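Side-chain contacts in Alpha/beta hydrolase fold protein (Ochrobactrum, PDB 4G9E), which acts as an N-acyl homoserine lactonase, hydrolysing the ester bond of the lactone ring to give N-acyl homoserines: residues Pro57-His62 against Asp82-Val87; Leu28-Asn33 against Ile109-Arg114; Val222-Val227 against Thr240-Asn245; Met122-Pro127 against His248-Glu253. All coordinates share one frame; numbering follows the deposited sequence. Where two conformers were deposited one is given.

Strand 24-30 opens the first loop. Contact 2 (28-33 with 109-114) closes it after 75 intervening residues, bringing helix 103-111 onto that strand. Contact 1 (57-62 with 82-87) is nested inside this loop and joins the turn after strand 52-57 to helix 77-91; the Asp-82 to Arg-114 salt bridge links contacts 1 and 2. The chain then begins a second loop in series with the first, from strand 120-124 to helix 250-253, closed by contact 4 (122-127 with 248-253). Contact 3 (222-227 with 240-245) nests inside it at the sheet edge. Contacts 2 and 4 share N-butanoyl-L-homoserine, and Ile-109 packs against Thr-126 between them.

Contact 1: residues Pro57-His62 against Asp82-Val87; sequences PDLPGH and DAMTEV
Pro-57 and Leu-59 both pack on Met-84, and the contact is purely apolar. Met-84 SD lies 4.0 Å from Pro-57 CG, while its methyl CE meets Leu-59 CD2 at 3.9 Å, the leucine and methionine side chains crossing at nearly a right angle. The thioether reaches both because its chain is bent at chi2 (-58°) and again at chi3 (96°), which swings CE past the sulfur toward the leucine. Alongside, Pro-60 CG rests 4.3 Å from Ala-83 CB. With an alanine in place of Met-84, Pro-57 and Leu-59 would probably face a gap where sulfur and methyl had filled the space.

The polar bonds stay within the loop. A type II turn from Leu-59 to His-62 is closed by His-62 N to Leu-59 O, and His-62 ND1 donates at 2.9 Å to Pro-60 O, in its ring plane but above the carbonyl plane.

With no hydrogen bond between the segments, the loop after strand 52-57 is held to helix 77-91 by shape and burial.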
loop_
_atom_site.group_PDB
_atom_site.type_symbol
_atom_site.label_atom_id
_atom_site.label_comp_id
_atom_site.label_asym_id
_atom_site.label_seq_id
_atom_site.Cartn_x
_atom_site.Cartn_y
_atom_site.Cartn_z
ATOM N N PRO A 57 -1.357 -2.964 -9.426
ATOM C CA PRO A 57 -1.309 -1.847 -10.376
ATOM C C PRO A 57 -0.221 -0.850 -10.030
ATOM O O PRO A 57 0.412 -0.928 -8.985
ATOM C CB PRO A 57 -2.672 -1.165 -10.204
ATOM C CG PRO A 57 -3.470 -2.015 -9.287
ATOM C CD PRO A 57 -2.497 -2.854 -8.505
ATOM N N ASP A 58 -0.012 0.097 -10.932
ATOM C CA ASP A 58 0.816 1.257 -10.651
ATOM C C ASP A 58 -0.090 2.468 -10.465
ATOM O O ASP A 58 -0.950 2.749 -11.301
ATOM C CB ASP A 58 1.795 1.518 -11.793
ATOM C CG ASP A 58 2.849 0.431 -11.919
ATOM O OD1 ASP A 58 3.111 -0.256 -10.916
ATOM O OD2 ASP A 58 3.424 0.263 -13.014
ATOM N N LEU A 59 0.086 3.174 -9.356
ATOM C CA LEU A 59 -0.648 4.413 -9.148
ATOM C C LEU A 59 -0.349 5.413 -10.257
ATOM O O LEU A 59 0.744 5.403 -10.830
ATOM C CB LEU A 59 -0.279 5.048 -7.812
ATOM C CG LEU A 59 -0.581 4.253 -6.543
ATOM C CD1 LEU A 59 -0.026 4.971 -5.330
ATOM C CD2 LEU A 59 -2.080 3.990 -6.398
ATOM N N PRO A 60 -1.307 6.301 -10.552
ATOM C CA PRO A 60 -0.997 7.430 -11.435
ATOM C C PRO A 60 0.307 8.087 -10.988
ATOM O O PRO A 60 0.544 8.229 -9.789
ATOM C CB PRO A 60 -2.190 8.366 -11.222
ATOM C CG PRO A 60 -3.321 7.423 -10.934
ATOM C CD PRO A 60 -2.704 6.335 -10.081
ATOM N N GLY A 61 1.137 8.485 -11.949
ATOM C CA GLY A 61 2.406 9.129 -11.655
ATOM C C GLY A 61 3.528 8.193 -11.242
ATOM O O GLY A 61 4.624 8.657 -10.945
ATOM N N HIS A 62 3.251 6.889 -11.221
ATOM C CA HIS A 62 4.195 5.893 -10.731
ATOM C C HIS A 62 4.378 4.758 -11.731
ATOM O O HIS A 62 3.485 4.450 -12.522
ATOM C CB HIS A 62 3.679 5.289 -9.422
ATOM C CG HIS A 62 3.674 6.233 -8.259
ATOM N ND1 HIS A 62 2.757 7.255 -8.126
ATOM C CD2 HIS A 62 4.461 6.293 -7.160
ATOM C CE1 HIS A 62 2.991 7.905 -6.999
ATOM N NE2 HIS A 62 4.021 7.343 -6.394
ATOM N N ASP A 82 -9.825 6.620 -5.009
ATOM C CA ASP A 82 -10.784 6.712 -6.104
ATOM C C ASP A 82 -10.256 5.972 -7.325
ATOM O O ASP A 82 -10.972 5.179 -7.937
ATOM C CB ASP A 82 -11.082 8.175 -6.459
ATOM C CG ASP A 82 -12.096 8.802 -5.535
ATOM O OD1 ASP A 82 -13.031 8.090 -5.119
ATOM O OD2 ASP A 82 -11.964 10.001 -5.223
ATOM N N ALA A 83 -8.998 6.220 -7.671
ATOM C CA ALA A 83 -8.415 5.584 -8.850
ATOM C C ALA A 83 -8.420 4.057 -8.734
ATOM O O ALA A 83 -8.769 3.354 -9.683
ATOM C CB ALA A 83 -6.996 6.100 -9.094
ATOM N N MET A 84 -8.023 3.542 -7.576
ATOM C CA MET A 84 -7.991 2.097 -7.406
ATOM C C MET A 84 -9.397 1.502 -7.412
ATOM O O MET A 84 -9.601 0.390 -7.889
ATOM C CB MET A 84 -7.241 1.719 -6.131
ATOM C CG MET A 84 -5.748 2.038 -6.171
ATOM S SD MET A 84 -4.819 1.263 -7.526
ATOM C CE MET A 84 -4.818 2.573 -8.742
ATOM N N THR A 85 -10.363 2.243 -6.883
ATOM C CA THR A 85 -11.736 1.772 -6.909
ATOM C C THR A 85 -12.231 1.697 -8.360
ATOM O O THR A 85 -12.915 0.748 -8.739
ATOM C CB THR A 85 -12.654 2.652 -6.031
ATOM O OG1 THR A 85 -12.184 2.637 -4.677
ATOM C CG2 THR A 85 -14.070 2.110 -6.054
ATOM N N GLU A 86 -11.865 2.689 -9.170
ATOM C CA GLU A 86 -12.203 2.695 -10.592
ATOM C C GLU A 86 -11.524 1.534 -11.333
ATOM O O GLU A 86 -12.125 0.889 -12.195
ATOM C CB GLU A 86 -11.838 4.047 -11.227
ATOM C CG GLU A 86 -12.132 4.121 -12.721
ATOM C CD GLU A 86 -11.839 5.480 -13.330
ATOM O OE1 GLU A 86 -11.429 6.399 -12.597
ATOM O OE2 GLU A 86 -12.028 5.631 -14.556
ATOM N N VAL A 87 -10.267 1.272 -10.999
ATOM C CA VAL A 87 -9.563 0.127 -11.570
ATOM C C VAL A 87 -10.316 -1.168 -11.264
ATOM O O VAL A 87 -10.569 -1.982 -12.156
ATOM C CB VAL A 87 -8.106 0.055 -11.056
ATOM C CG1 VAL A 87 -7.501 -1.332 -11.300
ATOM C CG2 VAL A 87 -7.269 1.153 -11.706
#

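Contact 2: residues Leu28-Asn33 against Ile109-Arg114; sequences LMIHGN and IEMIAR. With C4L (N-butanoyl-L-homoserine), chain C.
Asn-33 N donates to C4L O2 at 2.8 Å, with an N-H...O angle of 175°, so the backbone holds one carboxylate oxygen of the bound product in a nearly straight bond. The same residue grips the ligand a second time: Asn-33 ND2 reaches the butanoyl carbonyl oxygen C4L O4 at 2.9 Å. This second grip depends on the side chain extending from the backbone with CG opposite N (chi1 -172°), which carries ND2 to the acyl carbonyl oxygen. Gly-32 matters by its lack of a side chain, since a beta carbon there would come within 3.0 Å of C4L O2. Just before it, His-31 ND1 donates to Gly-32 O at 2.8 Å, in the carbonyl plane and on a lone pair, fixing the peptide that leads to Asn-33.

Contact between the segments themselves is made by Met-111. Its SD packs 3.8 Å from Ile-30 CD1, and its CE lies 3.9 Å from Leu-28 CD2. A bend at chi3 (72°) turns the methyl toward the leucine while the sulfur faces the isoleucine; no polar bond joins the segments.

Strand 24-30 lies between strands 52-57 and 97-101, and its Leu-28 and Ile-30 pack against Met-111 in the end region of helix 103-111, which follows the nucleophile-elbow-like turn at Ser-102. Helix 77-91 borders this packing, with Ala-81 against Met-111.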
loop_
_atom_site.group_PDB
_atom_site.type_symbol
_atom_site.label_atom_id
_atom_site.label_comp_id
_atom_site.label_asym_id
_atom_site.label_seq_id
_atom_site.Cartn_x
_atom_site.Cartn_y
_atom_site.Cartn_z
ATOM N N LEU A 28 -5.827 -7.317 -4.094
ATOM C CA LEU A 28 -5.278 -6.087 -4.642
ATOM C C LEU A 28 -4.115 -5.662 -3.756
ATOM O O LEU A 28 -4.292 -5.488 -2.554
ATOM C CB LEU A 28 -6.351 -5.003 -4.633
ATOM C CG LEU A 28 -5.865 -3.590 -4.946
ATOM C CD1 LEU A 28 -5.298 -3.500 -6.350
ATOM C CD2 LEU A 28 -7.018 -2.587 -4.777
ATOM N N MET A 29 -2.932 -5.510 -4.347
ATOM C CA MET A 29 -1.754 -5.032 -3.626
ATOM C C MET A 29 -1.440 -3.624 -4.108
ATOM O O MET A 29 -1.282 -3.415 -5.311
ATOM C CB MET A 29 -0.545 -5.944 -3.876
ATOM C CG MET A 29 -0.766 -7.375 -3.432
ATOM S SD MET A 29 0.695 -8.425 -3.581
ATOM C CE MET A 29 1.592 -7.920 -2.121
ATOM N N ILE A 30 -1.356 -2.676 -3.174
ATOM C CA ILE A 30 -1.149 -1.268 -3.500
ATOM C C ILE A 30 0.217 -0.824 -2.980
ATOM O O ILE A 30 0.482 -0.872 -1.778
ATOM C CB ILE A 30 -2.236 -0.359 -2.881
ATOM C CG1 ILE A 30 -3.649 -0.894 -3.157
ATOM C CG2 ILE A 30 -2.092 1.049 -3.418
ATOM C CD1 ILE A 30 -4.735 -0.099 -2.469
ATOM N N HIS A 31 1.074 -0.396 -3.902
ATOM C CA HIS A 31 2.446 -0.021 -3.580
ATOM C C HIS A 31 2.560 1.321 -2.857
ATOM O O HIS A 31 1.581 2.054 -2.673
ATOM C CB HIS A 31 3.295 -0.017 -4.850
ATOM C CG HIS A 31 2.942 1.079 -5.813
ATOM N ND1 HIS A 31 3.324 2.392 -5.629
ATOM C CD2 HIS A 31 2.248 1.050 -6.978
ATOM C CE1 HIS A 31 2.872 3.123 -6.634
ATOM N NE2 HIS A 31 2.218 2.335 -7.468
ATOM N N GLY A 32 3.787 1.628 -2.450
ATOM C CA GLY A 32 4.076 2.816 -1.672
ATOM C C GLY A 32 4.545 4.016 -2.470
ATOM O O GLY A 32 4.585 4.010 -3.701
ATOM N N ASN A 33 4.891 5.061 -1.733
ATOM C CA ASN A 33 5.351 6.323 -2.291
ATOM C C ASN A 33 6.551 6.103 -3.213
ATOM O O ASN A 33 7.574 5.552 -2.795
ATOM C CB ASN A 33 5.738 7.223 -1.121
ATOM C CG ASN A 33 6.048 8.644 -1.531
ATOM O OD1 ASN A 33 6.545 8.915 -2.629
ATOM N ND2 ASN A 33 5.773 9.569 -0.625
ATOM N N ILE A 109 -7.027 2.371 3.489
ATOM C CA ILE A 109 -7.922 2.903 4.510
ATOM C C ILE A 109 -8.987 3.816 3.873
ATOM O O ILE A 109 -10.175 3.730 4.202
ATOM C CB ILE A 109 -7.133 3.636 5.624
ATOM C CG1 ILE A 109 -6.240 2.653 6.394
ATOM C CG2 ILE A 109 -8.090 4.374 6.569
ATOM C CD1 ILE A 109 -5.246 3.335 7.316
ATOM N N GLU A 110 -8.565 4.684 2.955
ATOM C CA GLU A 110 -9.520 5.529 2.249
ATOM C C GLU A 110 -10.432 4.719 1.310
ATOM O O GLU A 110 -11.517 5.174 0.965
ATOM C CB GLU A 110 -8.810 6.672 1.516
ATOM C CG GLU A 110 -7.979 7.592 2.421
ATOM C CD GLU A 110 -8.807 8.379 3.428
ATOM O OE1 GLU A 110 -10.016 8.577 3.200
ATOM O OE2 GLU A 110 -8.236 8.793 4.459
ATOM N N MET A 111 -10.015 3.513 0.925
ATOM C CA MET A 111 -10.870 2.664 0.103
ATOM C C MET A 111 -12.002 2.012 0.880
ATOM O O MET A 111 -12.965 1.553 0.282
ATOM C CB MET A 111 -10.076 1.578 -0.622
ATOM C CG MET A 111 -9.258 2.080 -1.778
ATOM S SD MET A 111 -8.385 0.755 -2.637
ATOM C CE MET A 111 -9.719 -0.080 -3.478
ATOM N N ILE A 112 -11.899 1.954 2.202
ATOM C CA ILE A 112 -12.926 1.269 2.978
ATOM C C ILE A 112 -14.310 1.836 2.662
ATOM O O ILE A 112 -15.264 1.087 2.458
ATOM C CB ILE A 112 -12.615 1.295 4.489
ATOM C CG1 ILE A 112 -11.357 0.466 4.785
ATOM C CG2 ILE A 112 -13.804 0.790 5.304
ATOM C CD1 ILE A 112 -10.855 0.599 6.200
ATOM N N ALA A 113 -14.420 3.158 2.586
ATOM C CA ALA A 113 -15.706 3.790 2.315
ATOM C C ALA A 113 -16.156 3.647 0.863
ATOM O O ALA A 113 -17.343 3.741 0.566
ATOM C CB ALA A 113 -15.636 5.255 2.679
ATOM N N ARG A 114 -15.205 3.453 -0.038
ATOM C CA ARG A 114 -15.450 3.466 -1.472
ATOM C C ARG A 114 -15.650 2.088 -2.085
ATOM O O ARG A 114 -16.170 1.976 -3.190
ATOM C CB ARG A 114 -14.277 4.151 -2.177
ATOM C CG ARG A 114 -14.126 5.620 -1.808
ATOM C CD ARG A 114 -12.847 6.217 -2.387
ATOM N NE ARG A 114 -12.873 7.668 -2.262
ATOM C CZ ARG A 114 -12.539 8.342 -1.169
ATOM N NH1 ARG A 114 -12.089 7.711 -0.095
ATOM N NH2 ARG A 114 -12.644 9.665 -1.157
HETATM O O1 C4L C . 6.815 4.197 1.716
HETATM C C4 C4L C . 5.885 5.038 1.716
HETATM O O2 C4L C . 4.855 4.926 1.014
HETATM C C3 C4L C . 6.006 6.270 2.583
HETATM C C2 C4L C . 6.928 6.023 3.783
HETATM C C1 C4L C . 7.452 7.317 4.385
HETATM O O3 C4L C . 8.416 7.915 3.504
HETATM N N1 C4L C . 4.708 6.720 3.097
HETATM C C5 C4L C . 4.079 7.796 2.615
HETATM O O4 C4L C . 4.534 8.501 1.723
HETATM C C6 C4L C . 2.746 8.142 3.240
HETATM C C7 C4L C . 2.718 9.629 3.577
HETATM C C8 C4L C . 3.740 10.007 4.641
#

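Contact 3: residues Val222-Val227 against Thr240-Asn245; sequences VELDFV and THVIDN
Thr-240, Val-227 and Leu-224 bury the most surface here, and each contributes in its own way. Thr-240 serves both an apolar and a polar partner. Its methyl CG2 lies 3.9 Å from Val-227 CG1 and 3.8 Å from the carbonyl oxygen Val-227 O, so one methyl packs on both the side chain and the backbone of the valine. The torsion explains the division: chi1 of 63° places Thr-240 OG1 between its own backbone N and carbonyl carbon, with CG2 opposite the carbonyl carbon, and the two branches then face different partners.

The hydroxyl uses a water. Thr-240 OG1 lies 2.9 Å from this water, which in turn donates to Leu-224 O over a longer 3.3 Å. The threonine hydroxyl is thereby bridged to the first turn of helix 224-227.

Leu-224 closes the other end, its CD1 4.3 Å from Val-242 CG1, a looser contact than that of Val-227. Further inward, Val-227 also touches Val-213 of strand 211-216 and Pro-127, while Leu-224 touches Asn-215. Together strand 211-216, helix 224-227 and strand 241-243 form a beta-alpha-beta crossover, the last strand being outermost in the sheet.

No hydrogen bond joins the segments directly; methyl packing, partly on a carbonyl oxygen, is supplemented by one bridging water, as suits a partly buried seam at the sheet edge.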
loop_
_atom_site.group_PDB
_atom_site.type_symbol
_atom_site.label_atom_id
_atom_site.label_comp_id
_atom_site.label_asym_id
_atom_site.label_seq_id
_atom_site.Cartn_x
_atom_site.Cartn_y
_atom_site.Cartn_z
ATOM N N VAL A 222 8.022 4.042 10.569
ATOM C CA VAL A 222 6.816 3.915 11.377
ATOM C C VAL A 222 7.125 3.640 12.839
ATOM O O VAL A 222 7.957 2.797 13.154
ATOM C CB VAL A 222 5.915 2.795 10.840
ATOM C CG1 VAL A 222 4.651 2.678 11.672
ATOM C CG2 VAL A 222 5.570 3.061 9.383
ATOM N N GLU A 223 6.453 4.364 13.729
ATOM C CA GLU A 223 6.574 4.119 15.162
ATOM C C GLU A 223 5.733 2.917 15.568
ATOM O O GLU A 223 4.511 3.021 15.676
ATOM C CB GLU A 223 6.132 5.347 15.952
ATOM C CG GLU A 223 7.019 6.545 15.747
ATOM C CD GLU A 223 8.320 6.478 16.530
ATOM O OE1 GLU A 223 8.738 5.381 16.972
ATOM O OE2 GLU A 223 8.927 7.549 16.701
ATOM N N LEU A 224 6.376 1.778 15.796
ATOM C CA LEU A 224 5.639 0.562 16.115
ATOM C C LEU A 224 4.896 0.666 17.444
ATOM O O LEU A 224 3.845 0.046 17.616
ATOM C CB LEU A 224 6.566 -0.655 16.102
ATOM C CG LEU A 224 7.228 -0.919 14.752
ATOM C CD1 LEU A 224 8.083 -2.168 14.827
ATOM C CD2 LEU A 224 6.181 -1.048 13.656
ATOM N N ASP A 225 5.438 1.434 18.385
ATOM C CA ASP A 225 4.770 1.675 19.662
ATOM C C ASP A 225 3.433 2.368 19.441
ATOM O O ASP A 225 2.435 2.052 20.088
ATOM C CB ASP A 225 5.629 2.552 20.579
ATOM C CG ASP A 225 6.842 1.831 21.116
ATOM O OD1 ASP A 225 6.922 0.600 20.947
ATOM O OD2 ASP A 225 7.705 2.498 21.727
ATOM N N PHE A 226 3.427 3.340 18.534
ATOM C CA PHE A 226 2.210 4.070 18.220
ATOM C C PHE A 226 1.202 3.131 17.570
ATOM O O PHE A 226 0.032 3.088 17.950
ATOM C CB PHE A 226 2.520 5.238 17.286
ATOM C CG PHE A 226 1.315 6.049 16.922
ATOM C CD1 PHE A 226 0.550 5.720 15.820
ATOM C CD2 PHE A 226 0.950 7.146 17.681
ATOM C CE1 PHE A 226 -0.556 6.464 15.482
ATOM C CE2 PHE A 226 -0.158 7.896 17.344
ATOM C CZ PHE A 226 -0.914 7.549 16.246
ATOM N N VAL A 227 1.665 2.372 16.584
ATOM C CA VAL A 227 0.802 1.446 15.865
ATOM C C VAL A 227 0.146 0.438 16.812
ATOM O O VAL A 227 -1.033 0.111 16.665
ATOM C CB VAL A 227 1.596 0.723 14.760
ATOM C CG1 VAL A 227 0.815 -0.460 14.211
ATOM C CG2 VAL A 227 1.952 1.705 13.657
ATOM N N THR A 240 -1.188 -6.316 16.656
ATOM C CA THR A 240 -0.341 -5.938 15.543
ATOM C C THR A 240 0.843 -6.908 15.512
ATOM O O THR A 240 1.314 -7.354 16.557
ATOM C CB THR A 240 0.093 -4.454 15.618
ATOM O OG1 THR A 240 0.891 -4.230 16.786
ATOM C CG2 THR A 240 -1.131 -3.555 15.676
ATOM N N HIS A 241 1.284 -7.256 14.308
ATOM C CA HIS A 241 2.310 -8.275 14.099
ATOM C C HIS A 241 3.633 -7.636 13.711
ATOM O O HIS A 241 3.655 -6.648 12.965
ATOM C CB HIS A 241 1.883 -9.233 12.984
ATOM C CG HIS A 241 0.746 -10.134 13.352
ATOM N ND1 HIS A 241 0.837 -11.079 14.351
ATOM C CD2 HIS A 241 -0.499 -10.257 12.832
ATOM C CE1 HIS A 241 -0.307 -11.733 14.443
ATOM N NE2 HIS A 241 -1.133 -11.254 13.532
ATOM N N VAL A 242 4.729 -8.209 14.201
ATOM C CA VAL A 242 6.052 -7.673 13.953
ATOM C C VAL A 242 6.982 -8.795 13.499
ATOM O O VAL A 242 7.056 -9.853 14.129
ATOM C CB VAL A 242 6.607 -6.984 15.223
ATOM C CG1 VAL A 242 8.028 -6.509 15.007
ATOM C CG2 VAL A 242 5.702 -5.821 15.628
ATOM N N ILE A 243 7.676 -8.556 12.392
ATOM C CA ILE A 243 8.607 -9.513 11.811
ATOM C C ILE A 243 10.047 -9.083 12.076
ATOM O O ILE A 243 10.452 -7.986 11.713
ATOM C CB ILE A 243 8.373 -9.627 10.294
ATOM C CG1 ILE A 243 6.971 -10.184 10.014
ATOM C CG2 ILE A 243 9.462 -10.475 9.644
ATOM C CD1 ILE A 243 6.552 -10.102 8.559
ATOM N N ASP A 244 10.822 -9.948 12.721
ATOM C CA ASP A 244 12.224 -9.650 12.987
ATOM C C ASP A 244 13.020 -9.589 11.685
ATOM O O ASP A 244 12.655 -10.219 10.698
ATOM C CB ASP A 244 12.848 -10.726 13.877
ATOM C CG ASP A 244 12.247 -10.774 15.271
ATOM O OD1 ASP A 244 11.472 -9.866 15.633
ATOM O OD2 ASP A 244 12.575 -11.727 16.013
ATOM N N ASN A 245 14.110 -8.832 11.690
ATOM C CA ASN A 245 15.035 -8.806 10.555
ATOM C C ASN A 245 14.370 -8.307 9.295
ATOM O O ASN A 245 14.628 -8.799 8.194
ATOM C CB ASN A 245 15.633 -10.190 10.298
ATOM C CG ASN A 245 16.243 -10.790 11.530
ATOM O OD1 ASN A 245 15.977 -11.940 11.873
ATOM N ND2 ASN A 245 17.051 -10.005 12.225
HETATM O O HOH W 1 3.304 -2.827 16.129
#

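Contact 4: residues Met122-Pro127 against His248-Glu253; sequences MITGTP and HAPFRE. With C4L (N-butanoyl-L-homoserine), chain C.
Gly-125 meets the imidazole of His-248 where a side chain could not fit: a beta carbon on the glycine would lie only 2.8 Å from His-248 CE1, and its backbone is also turned to positive phi (78°). Gly-125 O instead approaches the ring at its edge, near its plane, 3.6 Å from His-248 CE1, a contact that is not counted as a hydrogen bond. The far nitrogen of the ring, His-248 NE2, donates to the carboxylate oxygen C4L O1 at 2.8 Å with an N-H...O angle of 161°, and that oxygen too lies in the ring plane. With CG anti to the backbone N (chi1 -166°), the ring reaches both the glycine and the ligand.

His-248 ND1 is bonded to Glu-219 OE1, which, with Ser-102 lying on what looks like a nucleophile elbow, is consistent with the Ser-His-Glu catalytic triad of an alpha/beta hydrolase. Gly-125 O is separately bonded to Ser-102 OG. With an alanine in place of His-248, C4L O1 and Glu-219 would probably each lose a hydrogen-bonding mate and a gap would open beside Gly-125.

Beside the histidine the packing is apolar. Thr-124 CG2 and Pro-250 CG point at each other across 3.6 Å, joining the end of strand 120-124 to the start of helix 250-253. The hydroxyl of Thr-124 is bonded instead to Val-214 O of the adjacent strand. At the helix start, Ala-249 O accepts from both Arg-252 N and Glu-253 N.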
loop_
_atom_site.group_PDB
_atom_site.type_symbol
_atom_site.label_atom_id
_atom_site.label_comp_id
_atom_site.label_asym_id
_atom_site.label_seq_id
_atom_site.Cartn_x
_atom_site.Cartn_y
_atom_site.Cartn_z
ATOM N N MET A 122 -5.055 -5.463 4.824
ATOM C CA MET A 122 -3.794 -5.590 5.556
ATOM C C MET A 122 -2.941 -4.369 5.247
ATOM O O MET A 122 -2.791 -4.007 4.080
ATOM C CB MET A 122 -3.038 -6.868 5.166
ATOM C CG MET A 122 -1.680 -6.988 5.873
ATOM S SD MET A 122 -0.761 -8.487 5.484
ATOM C CE MET A 122 -1.709 -9.675 6.433
ATOM N N ILE A 123 -2.405 -3.748 6.294
ATOM C CA ILE A 123 -1.555 -2.571 6.142
ATOM C C ILE A 123 -0.177 -2.812 6.743
ATOM O O ILE A 123 -0.040 -3.298 7.879
ATOM C CB ILE A 123 -2.219 -1.301 6.727
ATOM C CG1 ILE A 123 -2.564 -1.468 8.213
ATOM C CG2 ILE A 123 -3.464 -0.939 5.915
ATOM C CD1 ILE A 123 -3.082 -0.189 8.878
ATOM N N THR A 124 0.838 -2.478 5.951
ATOM C CA THR A 124 2.233 -2.673 6.305
ATOM C C THR A 124 2.963 -1.376 6.017
ATOM O O THR A 124 2.865 -0.835 4.914
ATOM C CB THR A 124 2.840 -3.804 5.453
ATOM O OG1 THR A 124 2.270 -5.056 5.856
ATOM C CG2 THR A 124 4.364 -3.858 5.578
ATOM N N GLY A 125 3.687 -0.865 7.006
ATOM C CA GLY A 125 4.383 0.400 6.845
ATOM C C GLY A 125 3.472 1.608 6.963
ATOM O O GLY A 125 3.820 2.685 6.494
ATOM N N THR A 126 2.328 1.432 7.622
ATOM C CA THR A 126 1.254 2.421 7.666
ATOM C C THR A 126 0.739 2.603 9.085
ATOM O O THR A 126 0.102 1.707 9.630
ATOM C CB THR A 126 0.065 1.921 6.830
ATOM O OG1 THR A 126 0.493 1.628 5.496
ATOM C CG2 THR A 126 -1.072 2.935 6.803
ATOM N N PRO A 127 0.978 3.782 9.683
ATOM C CA PRO A 127 0.314 4.104 10.946
ATOM C C PRO A 127 -0.974 4.876 10.652
ATOM O O PRO A 127 -0.912 5.957 10.063
ATOM C CB PRO A 127 1.327 5.018 11.637
ATOM C CG PRO A 127 2.023 5.726 10.508
ATOM C CD PRO A 127 1.929 4.833 9.279
ATOM N N HIS A 248 10.967 -1.633 6.410
ATOM C CA HIS A 248 9.774 -1.048 5.816
ATOM C C HIS A 248 9.066 -1.959 4.812
ATOM O O HIS A 248 7.905 -1.717 4.499
ATOM C CB HIS A 248 10.150 0.249 5.106
ATOM C CG HIS A 248 8.987 1.124 4.744
ATOM N ND1 HIS A 248 8.005 1.491 5.644
ATOM C CD2 HIS A 248 8.692 1.762 3.587
ATOM C CE1 HIS A 248 7.149 2.308 5.051
ATOM N NE2 HIS A 248 7.544 2.489 3.804
ATOM N N ALA A 249 9.758 -2.969 4.290
ATOM C CA ALA A 249 9.225 -3.750 3.181
ATOM C C ALA A 249 9.357 -5.250 3.439
ATOM O O ALA A 249 10.028 -5.962 2.684
ATOM C CB ALA A 249 9.921 -3.380 1.886
ATOM N N PRO A 250 8.706 -5.755 4.498
ATOM C CA PRO A 250 8.908 -7.165 4.852
ATOM C C PRO A 250 8.480 -8.146 3.760
ATOM O O PRO A 250 8.976 -9.268 3.743
ATOM C CB PRO A 250 8.067 -7.340 6.118
ATOM C CG PRO A 250 7.086 -6.178 6.096
ATOM C CD PRO A 250 7.859 -5.053 5.477
ATOM N N PHE A 251 7.567 -7.744 2.880
ATOM C CA PHE A 251 7.124 -8.601 1.787
ATOM C C PHE A 251 8.259 -8.954 0.819
ATOM O O PHE A 251 8.170 -9.956 0.116
ATOM C CB PHE A 251 5.957 -7.947 1.041
ATOM C CG PHE A 251 6.310 -6.610 0.475
ATOM C CD1 PHE A 251 6.924 -6.523 -0.763
ATOM C CD2 PHE A 251 6.096 -5.442 1.201
ATOM C CE1 PHE A 251 7.304 -5.303 -1.278
ATOM C CE2 PHE A 251 6.490 -4.217 0.693
ATOM C CZ PHE A 251 7.089 -4.148 -0.549
ATOM N N ARG A 252 9.318 -8.142 0.777
ATOM C CA ARG A 252 10.494 -8.474 -0.032
ATOM C C ARG A 252 11.733 -8.794 0.814
ATOM O O ARG A 252 12.611 -9.534 0.375
ATOM C CB ARG A 252 10.805 -7.387 -1.072
ATOM C CG ARG A 252 11.235 -6.043 -0.491
ATOM C CD ARG A 252 11.367 -4.933 -1.559
ATOM N NE ARG A 252 12.260 -5.336 -2.643
ATOM C CZ ARG A 252 13.588 -5.283 -2.574
ATOM N NH1 ARG A 252 14.176 -4.792 -1.489
ATOM N NH2 ARG A 252 14.326 -5.720 -3.590
ATOM N N GLU A 253 11.801 -8.238 2.023
ATOM C CA GLU A 253 12.933 -8.451 2.919
ATOM C C GLU A 253 12.864 -9.821 3.590
ATOM O O GLU A 253 13.894 -10.449 3.851
ATOM C CB GLU A 253 12.968 -7.353 3.987
ATOM C CG GLU A 253 13.256 -5.953 3.452
ATOM C CD GLU A 253 13.027 -4.861 4.489
ATOM O OE1 GLU A 253 11.913 -4.763 5.038
ATOM O OE2 GLU A 253 13.968 -4.087 4.756
HETATM O O1 C4L C . 6.815 4.197 1.716
HETATM C C4 C4L C . 5.885 5.038 1.716
HETATM O O2 C4L C . 4.855 4.926 1.014
HETATM C C3 C4L C . 6.006 6.270 2.583
HETATM C C2 C4L C . 6.928 6.023 3.783
HETATM C C1 C4L C . 7.452 7.317 4.385
HETATM O O3 C4L C . 8.416 7.915 3.504
HETATM N N1 C4L C . 4.708 6.720 3.097
HETATM C C5 C4L C . 4.079 7.796 2.615
HETATM O O4 C4L C . 4.534 8.501 1.723
HETATM C C6 C4L C . 2.746 8.142 3.240
HETATM C C7 C4L C . 2.718 9.629 3.577
HETATM C C8 C4L C . 3.740 10.007 4.641
#